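Local coordinates for glycoside transferase (Listeria monocytogenes, PDB 6R2M), which is a glycoside hydrolase, probably acting outside the cell on exopolysaccharide, at residues M209-D221 with S261-T275. Sequence-based numbering, arbitrary orientation.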
ATOM      1  N   MET A 209       7.129  -2.630 -11.384  1.00  5.08           N
ATOM      2  CA  MET A 209       5.749  -3.075 -11.558  1.00  4.46           C
ATOM      3  C   MET A 209       4.928  -3.009 -10.271  1.00  6.86           C
ATOM      4  O   MET A 209       3.695  -3.045 -10.352  1.00  6.65           O
ATOM      5  CB  MET A 209       5.724  -4.490 -12.144  1.00  5.17           C
ATOM      6  CG  MET A 209       6.184  -4.534 -13.607  1.00  7.02           C
ATOM      7  SD  MET A 209       5.112  -3.588 -14.724  1.00  8.81           S
ATOM      8  CE  MET A 209       3.740  -4.719 -14.854  1.00 11.08           C
ATOM      9  N   ILE A 210       5.559  -2.928  -9.093  1.00  5.59           N
ATOM     10  CA  ILE A 210       4.788  -2.607  -7.891  1.00  6.27           C
ATOM     11  C   ILE A 210       4.110  -1.257  -8.063  1.00  7.04           C
ATOM     12  O   ILE A 210       2.901  -1.109  -7.845  1.00  8.70           O
ATOM     13  CB  ILE A 210       5.683  -2.598  -6.637  1.00  6.73           C
ATOM     14  CG1 ILE A 210       6.234  -3.990  -6.370  1.00  7.43           C
ATOM     15  CG2 ILE A 210       4.888  -2.064  -5.435  1.00  9.63           C
ATOM     16  CD1 ILE A 210       7.169  -4.024  -5.151  1.00  9.26           C
ATOM     17  N   ASP A 211       4.884  -0.246  -8.448  1.00  7.68           N
ATOM     18  CA  ASP A 211       4.311   1.085  -8.621  1.00  7.65           C
ATOM     19  C   ASP A 211       3.307   1.105  -9.768  1.00  7.99           C
ATOM     20  O   ASP A 211       2.223   1.696  -9.641  1.00  6.72           O
ATOM     21  CB  ASP A 211       5.424   2.099  -8.837  1.00  8.10           C
ATOM     22  CG  ASP A 211       6.471   2.046  -7.730  1.00 15.77           C
ATOM     23  OD1 ASP A 211       6.090   1.703  -6.593  1.00 21.24           O
ATOM     24  OD2 ASP A 211       7.646   2.343  -8.000  1.00 21.69           O
ATOM     25  N   GLN A 212       3.620   0.415 -10.870  1.00  5.82           N
ATOM     26  CA  GLN A 212       2.683   0.356 -11.985  1.00  5.61           C
ATOM     27  C   GLN A 212       1.363  -0.290 -11.572  1.00  6.86           C
ATOM     28  O   GLN A 212       0.295   0.182 -11.972  1.00  6.28           O
ATOM     29  CB  GLN A 212       3.302  -0.392 -13.160  1.00  7.66           C
ATOM     30  CG  GLN A 212       4.499   0.324 -13.810  1.00  6.62           C
ATOM     31  CD  GLN A 212       4.071   1.516 -14.658  1.00  7.00           C
ATOM     32  OE1 GLN A 212       3.072   1.437 -15.360  1.00  7.42           O
ATOM     33  NE2 GLN A 212       4.826   2.615 -14.593  1.00  7.82           N
ATOM     34  N   MET A 213       1.408  -1.372 -10.775  1.00  6.13           N
ATOM     35  CA  MET A 213       0.157  -2.016 -10.377  1.00  6.08           C
ATOM     36  C   MET A 213      -0.655  -1.104  -9.472  1.00  5.91           C
ATOM     37  O   MET A 213      -1.886  -1.051  -9.572  1.00  7.32           O
ATOM     38  CB  MET A 213       0.425  -3.347  -9.656  1.00  7.14           C
ATOM     39  CG  MET A 213       0.863  -4.499 -10.554  1.00  9.14           C
ATOM     40  SD  MET A 213      -0.171  -4.763 -12.003  1.00  8.16           S
ATOM     41  CE  MET A 213      -1.808  -4.844 -11.255  1.00  8.17           C
ATOM     42  N   LEU A 214       0.014  -0.368  -8.583  1.00  6.41           N
ATOM     43  CA  LEU A 214      -0.732   0.534  -7.709  1.00  5.70           C
ATOM     44  C   LEU A 214      -1.411   1.639  -8.518  1.00  6.33           C
ATOM     45  O   LEU A 214      -2.549   2.018  -8.224  1.00  7.74           O
ATOM     46  CB  LEU A 214       0.194   1.119  -6.645  1.00  5.67           C
ATOM     47  CG  LEU A 214       0.617   0.086  -5.587  1.00  5.43           C
ATOM     48  CD1 LEU A 214       1.740   0.643  -4.738  1.00 10.63           C
ATOM     49  CD2 LEU A 214      -0.589  -0.298  -4.719  1.00 11.49           C
ATOM     50  N   ILE A 215      -0.740   2.159  -9.550  1.00  5.44           N
ATOM     51  CA  ILE A 215      -1.362   3.173 -10.404  1.00  5.97           C
ATOM     52  C   ILE A 215      -2.549   2.579 -11.141  1.00  6.00           C
ATOM     53  O   ILE A 215      -3.613   3.201 -11.250  1.00  7.62           O
ATOM     54  CB  ILE A 215      -0.337   3.758 -11.395  1.00  7.67           C
ATOM     55  CG1 ILE A 215       0.810   4.413 -10.635  1.00  7.03           C
ATOM     56  CG2 ILE A 215      -1.022   4.763 -12.368  1.00  7.34           C
ATOM     57  CD1 ILE A 215       2.013   4.692 -11.497  1.00  7.56           C
ATOM     58  N   ALA A 216      -2.388   1.365 -11.662  1.00  5.13           N
ATOM     59  CA  ALA A 216      -3.471   0.742 -12.409  1.00  6.44           C
ATOM     60  C   ALA A 216      -4.696   0.546 -11.537  1.00  7.99           C
ATOM     61  O   ALA A 216      -5.831   0.712 -12.003  1.00  6.49           O
ATOM     62  CB  ALA A 216      -3.021  -0.606 -12.970  1.00  5.31           C
ATOM     63  N   MET A 217      -4.489   0.155 -10.275  1.00  5.71           N
ATOM     64  CA  MET A 217      -5.627  -0.022  -9.384  1.00  5.22           C
ATOM     65  C   MET A 217      -6.287   1.312  -9.042  1.00  8.31           C
ATOM     66  O   MET A 217      -7.517   1.403  -8.995  1.00  8.69           O
ATOM     67  CB  MET A 217      -5.189  -0.770  -8.128  1.00  7.59           C
ATOM     68  CG  MET A 217      -5.166  -2.263  -8.413  1.00 13.58           C
ATOM     69  SD  MET A 217      -4.889  -3.294  -6.983  1.00 25.63           S
ATOM     70  CE  MET A 217      -3.262  -2.778  -6.669  1.00  9.09           C
ATOM     71  N   ALA A 218      -5.493   2.359  -8.809  1.00  6.65           N
ATOM     72  CA  ALA A 218      -6.075   3.677  -8.574  1.00  9.92           C
ATOM     73  C   ALA A 218      -6.818   4.167  -9.807  1.00  9.58           C
ATOM     74  O   ALA A 218      -7.869   4.804  -9.698  1.00  8.79           O
ATOM     75  CB  ALA A 218      -4.983   4.670  -8.182  1.00  7.62           C
ATOM     76  N   TYR A 219      -6.263   3.902 -10.987  1.00  7.54           N
ATOM     77  CA  TYR A 219      -6.928   4.272 -12.228  1.00  7.28           C
ATOM     78  C   TYR A 219      -8.315   3.651 -12.306  1.00  7.78           C
ATOM     79  O   TYR A 219      -9.299   4.330 -12.623  1.00  7.40           O
ATOM     80  CB  TYR A 219      -6.075   3.832 -13.414  1.00  5.37           C
ATOM     81  CG  TYR A 219      -6.543   4.369 -14.728  1.00  8.13           C
ATOM     82  CD1 TYR A 219      -7.526   3.708 -15.460  1.00  8.62           C
ATOM     83  CD2 TYR A 219      -5.994   5.524 -15.255  1.00  8.92           C
ATOM     84  CE1 TYR A 219      -7.938   4.189 -16.679  1.00  6.38           C
ATOM     85  CE2 TYR A 219      -6.403   6.022 -16.466  1.00 10.83           C
ATOM     86  CZ  TYR A 219      -7.380   5.352 -17.170  1.00 10.03           C
ATOM     87  OH  TYR A 219      -7.772   5.854 -18.380  1.00 11.34           O
ATOM     88  N   PHE A 220      -8.401   2.346 -12.064  1.00  7.04           N
ATOM     89  CA  PHE A 220      -9.696   1.680 -12.115  1.00  8.99           C
ATOM     90  C   PHE A 220     -10.622   2.205 -11.032  1.00  8.43           C
ATOM     91  O   PHE A 220     -11.816   2.428 -11.271  1.00 11.45           O
ATOM     92  CB  PHE A 220      -9.528   0.175 -11.960  1.00  8.99           C
ATOM     93  CG  PHE A 220     -10.826  -0.569 -12.013  1.00  9.08           C
ATOM     94  CD1 PHE A 220     -11.397  -1.070 -10.855  1.00 11.64           C
ATOM     95  CD2 PHE A 220     -11.479  -0.760 -13.220  1.00 11.22           C
ATOM     96  CE1 PHE A 220     -12.610  -1.750 -10.899  1.00 13.54           C
ATOM     97  CE2 PHE A 220     -12.681  -1.446 -13.266  1.00 14.78           C
ATOM     98  CZ  PHE A 220     -13.243  -1.942 -12.105  1.00 15.65           C
ATOM     99  N   ASP A 221     -10.084   2.412  -9.830  1.00  7.11           N
ATOM    100  CA  ASP A 221     -10.905   2.877  -8.713  1.00  9.74           C
ATOM    101  C   ASP A 221     -11.551   4.222  -9.006  1.00  9.83           C
ATOM    102  O   ASP A 221     -12.714   4.449  -8.644  1.00 11.61           O
ATOM    103  CB  ASP A 221     -10.060   2.979  -7.449  1.00 10.32           C
ATOM    104  CG  ASP A 221      -9.743   1.629  -6.850  1.00 14.69           C
ATOM    105  OD1 ASP A 221     -10.384   0.632  -7.246  1.00 16.15           O
ATOM    106  OD2 ASP A 221      -8.861   1.573  -5.970  1.00 17.19           O
ATOM    107  N   SER A 261       8.191 -10.600  -8.469  1.00  9.70           N
ATOM    108  CA  SER A 261       7.914  -9.859  -7.243  1.00  7.35           C
ATOM    109  C   SER A 261       6.671 -10.417  -6.573  1.00  7.07           C
ATOM    110  O   SER A 261       5.619 -10.527  -7.206  1.00  7.37           O
ATOM    111  CB  SER A 261       7.709  -8.374  -7.520  1.00 10.03           C
ATOM    112  OG  SER A 261       6.957  -7.764  -6.463  1.00  7.50           O
ATOM    113  N   THR A 262       6.801 -10.771  -5.290  1.00  6.36           N
ATOM    114  CA  THR A 262       5.638 -11.215  -4.528  1.00  6.84           C
ATOM    115  C   THR A 262       4.553 -10.144  -4.506  1.00  9.29           C
ATOM    116  O   THR A 262       3.376 -10.430  -4.760  1.00  7.51           O
ATOM    117  CB  THR A 262       6.070 -11.590  -3.116  1.00  8.01           C
ATOM    118  OG1 THR A 262       6.964 -12.704  -3.185  1.00  9.48           O
ATOM    119  CG2 THR A 262       4.868 -11.979  -2.278  1.00  7.27           C
ATOM    120  N   ALA A 263       4.933  -8.894  -4.208  1.00  6.96           N
ATOM    121  CA  ALA A 263       3.934  -7.831  -4.140  1.00  7.83           C
ATOM    122  C   ALA A 263       3.232  -7.630  -5.480  1.00  7.61           C
ATOM    123  O   ALA A 263       2.020  -7.386  -5.515  1.00  7.53           O
ATOM    124  CB  ALA A 263       4.573  -6.528  -3.658  1.00  7.41           C
ATOM    125  N   VAL A 264       3.967  -7.758  -6.589  1.00  6.72           N
ATOM    126  CA  VAL A 264       3.359  -7.624  -7.912  1.00  5.59           C
ATOM    127  C   VAL A 264       2.274  -8.668  -8.115  1.00  6.35           C
ATOM    128  O   VAL A 264       1.190  -8.364  -8.617  1.00  7.88           O
ATOM    129  CB  VAL A 264       4.432  -7.704  -9.007  1.00  6.34           C
ATOM    130  CG1 VAL A 264       3.758  -7.911 -10.367  1.00  9.05           C
ATOM    131  CG2 VAL A 264       5.225  -6.414  -9.010  1.00 10.67           C
ATOM    132  N   TYR A 265       2.530  -9.913  -7.708  1.00  4.76           N
ATOM    133  CA  TYR A 265       1.475 -10.913  -7.871  1.00  5.59           C
ATOM    134  C   TYR A 265       0.317 -10.689  -6.905  1.00  6.85           C
ATOM    135  O   TYR A 265      -0.838 -10.968  -7.260  1.00  7.40           O
ATOM    136  CB  TYR A 265       2.047 -12.316  -7.702  1.00  5.17           C
ATOM    137  CG  TYR A 265       2.863 -12.750  -8.903  1.00  6.14           C
ATOM    138  CD1 TYR A 265       2.388 -12.538 -10.194  1.00  6.93           C
ATOM    139  CD2 TYR A 265       4.092 -13.382  -8.746  1.00  6.31           C
ATOM    140  CE1 TYR A 265       3.129 -12.924 -11.308  1.00  9.67           C
ATOM    141  CE2 TYR A 265       4.843 -13.791  -9.860  1.00  9.40           C
ATOM    142  CZ  TYR A 265       4.344 -13.554 -11.136  1.00  9.53           C
ATOM    143  OH  TYR A 265       5.076 -13.956 -12.235  1.00  9.42           O
ATOM    144  N   ALA A 266       0.586 -10.188  -5.694  1.00  7.78           N
ATOM    145  CA  ALA A 266      -0.520  -9.864  -4.797  1.00  8.28           C
ATOM    146  C   ALA A 266      -1.399  -8.771  -5.395  1.00  7.98           C
ATOM    147  O   ALA A 266      -2.635  -8.890  -5.418  1.00  7.29           O
ATOM    148  CB  ALA A 266       0.014  -9.436  -3.429  1.00  8.16           C
ATOM    149  N   PHE A 267      -0.780  -7.727  -5.948  1.00  8.13           N
ATOM    150  CA  PHE A 267      -1.567  -6.636  -6.515  1.00  8.16           C
ATOM    151  C   PHE A 267      -2.224  -7.034  -7.832  1.00  7.52           C
ATOM    152  O   PHE A 267      -3.330  -6.573  -8.108  1.00  8.18           O
ATOM    153  CB  PHE A 267      -0.699  -5.400  -6.698  1.00  6.75           C
ATOM    154  CG  PHE A 267      -0.190  -4.834  -5.405  1.00  5.39           C
ATOM    155  CD1 PHE A 267      -0.835  -5.101  -4.212  1.00 11.65           C
ATOM    156  CD2 PHE A 267       0.951  -4.057  -5.387  1.00  8.66           C
ATOM    157  CE1 PHE A 267      -0.351  -4.591  -3.017  1.00 10.93           C
ATOM    158  CE2 PHE A 267       1.438  -3.534  -4.212  1.00  8.32           C
ATOM    159  CZ  PHE A 267       0.784  -3.805  -3.008  1.00  9.02           C
ATOM    160  N   LEU A 268      -1.576  -7.886  -8.641  1.00  6.97           N
ATOM    161  CA  LEU A 268      -2.240  -8.416  -9.835  1.00  8.08           C
ATOM    162  C   LEU A 268      -3.487  -9.208  -9.473  1.00  7.42           C
ATOM    163  O   LEU A 268      -4.518  -9.101 -10.149  1.00  9.41           O
ATOM    164  CB  LEU A 268      -1.287  -9.309 -10.620  1.00  9.32           C
ATOM    165  CG  LEU A 268      -0.330  -8.611 -11.559  1.00  8.84           C
ATOM    166  CD1 LEU A 268       0.748  -9.594 -11.955  1.00 11.06           C
ATOM    167  CD2 LEU A 268      -1.110  -8.140 -12.786  1.00 10.28           C
ATOM    168  N   THR A 269      -3.397 -10.048  -8.442  1.00  8.27           N
ATOM    169  CA  THR A 269      -4.544 -10.829  -8.016  1.00  9.31           C
ATOM    170  C   THR A 269      -5.694  -9.916  -7.605  1.00 10.49           C
ATOM    171  O   THR A 269      -6.836 -10.112  -8.036  1.00  9.88           O
ATOM    172  CB  THR A 269      -4.113 -11.761  -6.889  1.00  8.55           C
ATOM    173  OG1 THR A 269      -3.115 -12.651  -7.412  1.00  8.57           O
ATOM    174  CG2 THR A 269      -5.290 -12.561  -6.357  1.00 13.65           C
ATOM    175  N   GLN A 270      -5.390  -8.872  -6.818  1.00  9.04           N
ATOM    176  CA  GLN A 270      -6.401  -7.884  -6.440  1.00  9.26           C
ATOM    177  C   GLN A 270      -6.977  -7.176  -7.660  1.00 10.02           C
ATOM    178  O   GLN A 270      -8.192  -6.968  -7.752  1.00 10.59           O
ATOM    179  CB  GLN A 270      -5.804  -6.846  -5.488  1.00 10.17           C
ATOM    180  CG  GLN A 270      -5.298  -7.428  -4.192  1.00 11.78           C
ATOM    181  CD  GLN A 270      -4.536  -6.406  -3.357  1.00 12.94           C
ATOM    182  OE1 GLN A 270      -4.801  -5.209  -3.423  1.00 18.97           O
ATOM    183  NE2 GLN A 270      -3.576  -6.882  -2.575  1.00 14.55           N
ATOM    184  N   TYR A 271      -6.113  -6.803  -8.603  1.00  7.37           N
ATOM    185  CA  TYR A 271      -6.542  -6.061  -9.784  1.00  7.52           C
ATOM    186  C   TYR A 271      -7.442  -6.911 -10.676  1.00  7.45           C
ATOM    187  O   TYR A 271      -8.497  -6.451 -11.144  1.00  8.71           O
ATOM    188  CB  TYR A 271      -5.297  -5.595 -10.542  1.00  5.83           C
ATOM    189  CG  TYR A 271      -5.520  -5.090 -11.958  1.00  6.63           C
ATOM    190  CD1 TYR A 271      -5.812  -3.751 -12.190  1.00  9.29           C
ATOM    191  CD2 TYR A 271      -5.399  -5.945 -13.053  1.00  8.02           C
ATOM    192  CE1 TYR A 271      -5.975  -3.272 -13.473  1.00  9.32           C
ATOM    193  CE2 TYR A 271      -5.575  -5.480 -14.343  1.00  5.91           C
ATOM    194  CZ  TYR A 271      -5.866  -4.147 -14.543  1.00  6.49           C
ATOM    195  OH  TYR A 271      -6.041  -3.696 -15.829  1.00  8.71           O
ATOM    196  N   PHE A 272      -7.047  -8.162 -10.922  1.00  7.59           N
ATOM    197  CA  PHE A 272      -7.864  -9.008 -11.780  1.00  7.64           C
ATOM    198  C   PHE A 272      -9.201  -9.314 -11.124  1.00 10.30           C
ATOM    199  O   PHE A 272     -10.229  -9.351 -11.801  1.00 10.87           O
ATOM    200  CB  PHE A 272      -7.098 -10.292 -12.119  1.00  7.53           C
ATOM    201  CG  PHE A 272      -6.046 -10.102 -13.169  1.00  8.70           C
ATOM    202  CD1 PHE A 272      -6.285  -9.286 -14.267  1.00  6.41           C
ATOM    203  CD2 PHE A 272      -4.810 -10.737 -13.062  1.00  7.65           C
ATOM    204  CE1 PHE A 272      -5.310  -9.129 -15.251  1.00  8.34           C
ATOM    205  CE2 PHE A 272      -3.847 -10.579 -14.043  1.00  9.20           C
ATOM    206  CZ  PHE A 272      -4.093  -9.767 -15.133  1.00 10.67           C
ATOM    207  N   ASN A 273      -9.231  -9.443  -9.800  1.00 12.14           N
ATOM    208  CA  ASN A 273     -10.512  -9.703  -9.154  1.00 13.39           C
ATOM    209  C   ASN A 273     -11.396  -8.454  -9.125  1.00 17.18           C
ATOM    210  O   ASN A 273     -12.618  -8.556  -9.284  1.00 18.56           O
ATOM    211  CB  ASN A 273     -10.261 -10.291  -7.772  1.00 18.29           C
ATOM    212  CG  ASN A 273      -9.681 -11.701  -7.859  1.00 19.51           C
ATOM    213  OD1 ASN A 273      -9.965 -12.437  -8.810  1.00 25.22           O
ATOM    214  ND2 ASN A 273      -8.860 -12.075  -6.889  1.00 19.46           N
ATOM    215  N   LYS A 274     -10.804  -7.265  -8.988  1.00 12.82           N
ATOM    216  CA  LYS A 274     -11.592  -6.035  -9.033  1.00 13.21           C
ATOM    217  C   LYS A 274     -12.159  -5.765 -10.422  1.00 11.21           C
ATOM    218  O   LYS A 274     -13.222  -5.146 -10.546  1.00 13.95           O
ATOM    219  CB  LYS A 274     -10.742  -4.837  -8.594  1.00 14.37           C
ATOM    220  CG  LYS A 274     -10.400  -4.822  -7.102  1.00 24.99           C
ATOM    221  CD  LYS A 274      -9.168  -3.975  -6.818  1.00 27.00           C
ATOM    222  CE  LYS A 274      -9.447  -2.494  -7.020  1.00 24.54           C
ATOM    223  NZ  LYS A 274     -10.212  -1.928  -5.869  1.00 30.10           N
ATOM    224  N   THR A 275     -11.460  -6.190 -11.476  1.00 10.98           N
ATOM    225  CA  THR A 275     -11.819  -5.842 -12.844  1.00 13.08           C
ATOM    226  C   THR A 275     -12.501  -6.986 -13.585  1.00 15.03           C
ATOM    227  O   THR A 275     -12.564  -6.965 -14.819  1.00 12.88           O
ATOM    228  CB  THR A 275     -10.580  -5.369 -13.601  1.00  9.40           C
ATOM    229  OG1 THR A 275      -9.614  -6.434 -13.680  1.00  9.48           O
ATOM    230  CG2 THR A 275      -9.960  -4.197 -12.864  1.00 11.00           C
TER
HETATM  231  O   HOH W   1      -7.437  -0.486  -5.139  1.00 20.22           O
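Met-213 and Phe-267 meet through their CB atoms where segment 209-221 of helix 209-223 runs nearly parallel to helix 262-274, with segment axes 8.9 Å apart and inclined at 16°. As a knob, Met-213 enters a hole formed by Val-264, Phe-267, Leu-268 and Tyr-271; bends at chi2 and chi3 fold its thioether back, so that SD lies 3.6 Å from Leu-268 CD2 and CE reaches CB of Tyr-271. Phe-267 is a knob among Ile-210, Met-213, Leu-214 and Met-217. Leu-214 CD2 makes a CH-pi contact over one face of its ring, while Ile-210 CG2 meets the ring edge in plane. The chain of Met-217, a third knob, runs extended through chi2 (-172°) and turns at chi3, bringing CE 3.7 Å from Phe-267 CB.

Toward the N-terminal ends, Val-264 CG2 presses on the backbone at Met-209 and Ile-210, and Ser-261 OG caps helix 262-274 by accepting from Val-264 N. At the other ends, CG2 of Thr-275 stands over the centre of the Phe-220 ring, 3.7 Å from the centroid. On another flank of this end, the Lys-274 side chain, bent at chi3 and chi4, donates from NZ to the syn lone pair of Asp-221 OD1 (2.9 Å), a salt bridge; a water donates to OD2 and accepts weakly from NZ.

Tyr-271 OH is hydrogen-bonded to Asp-231 of helix 228-241, where Phe-230 packs on Ala-216 and Leu-234 on Leu-268. That helix lies between the pair in sequence and packs on both, consistent with the alpha/alpha architecture of helical glycoside hydrolases. Gln-270 NE2 bonds to Thr-310 of helix 301-312, and helix 278-290 packs against Tyr-265 and Phe-272. Strand 206-208 leads directly into helix 209-223, and Met-209 is backbone-bonded to Ala-246.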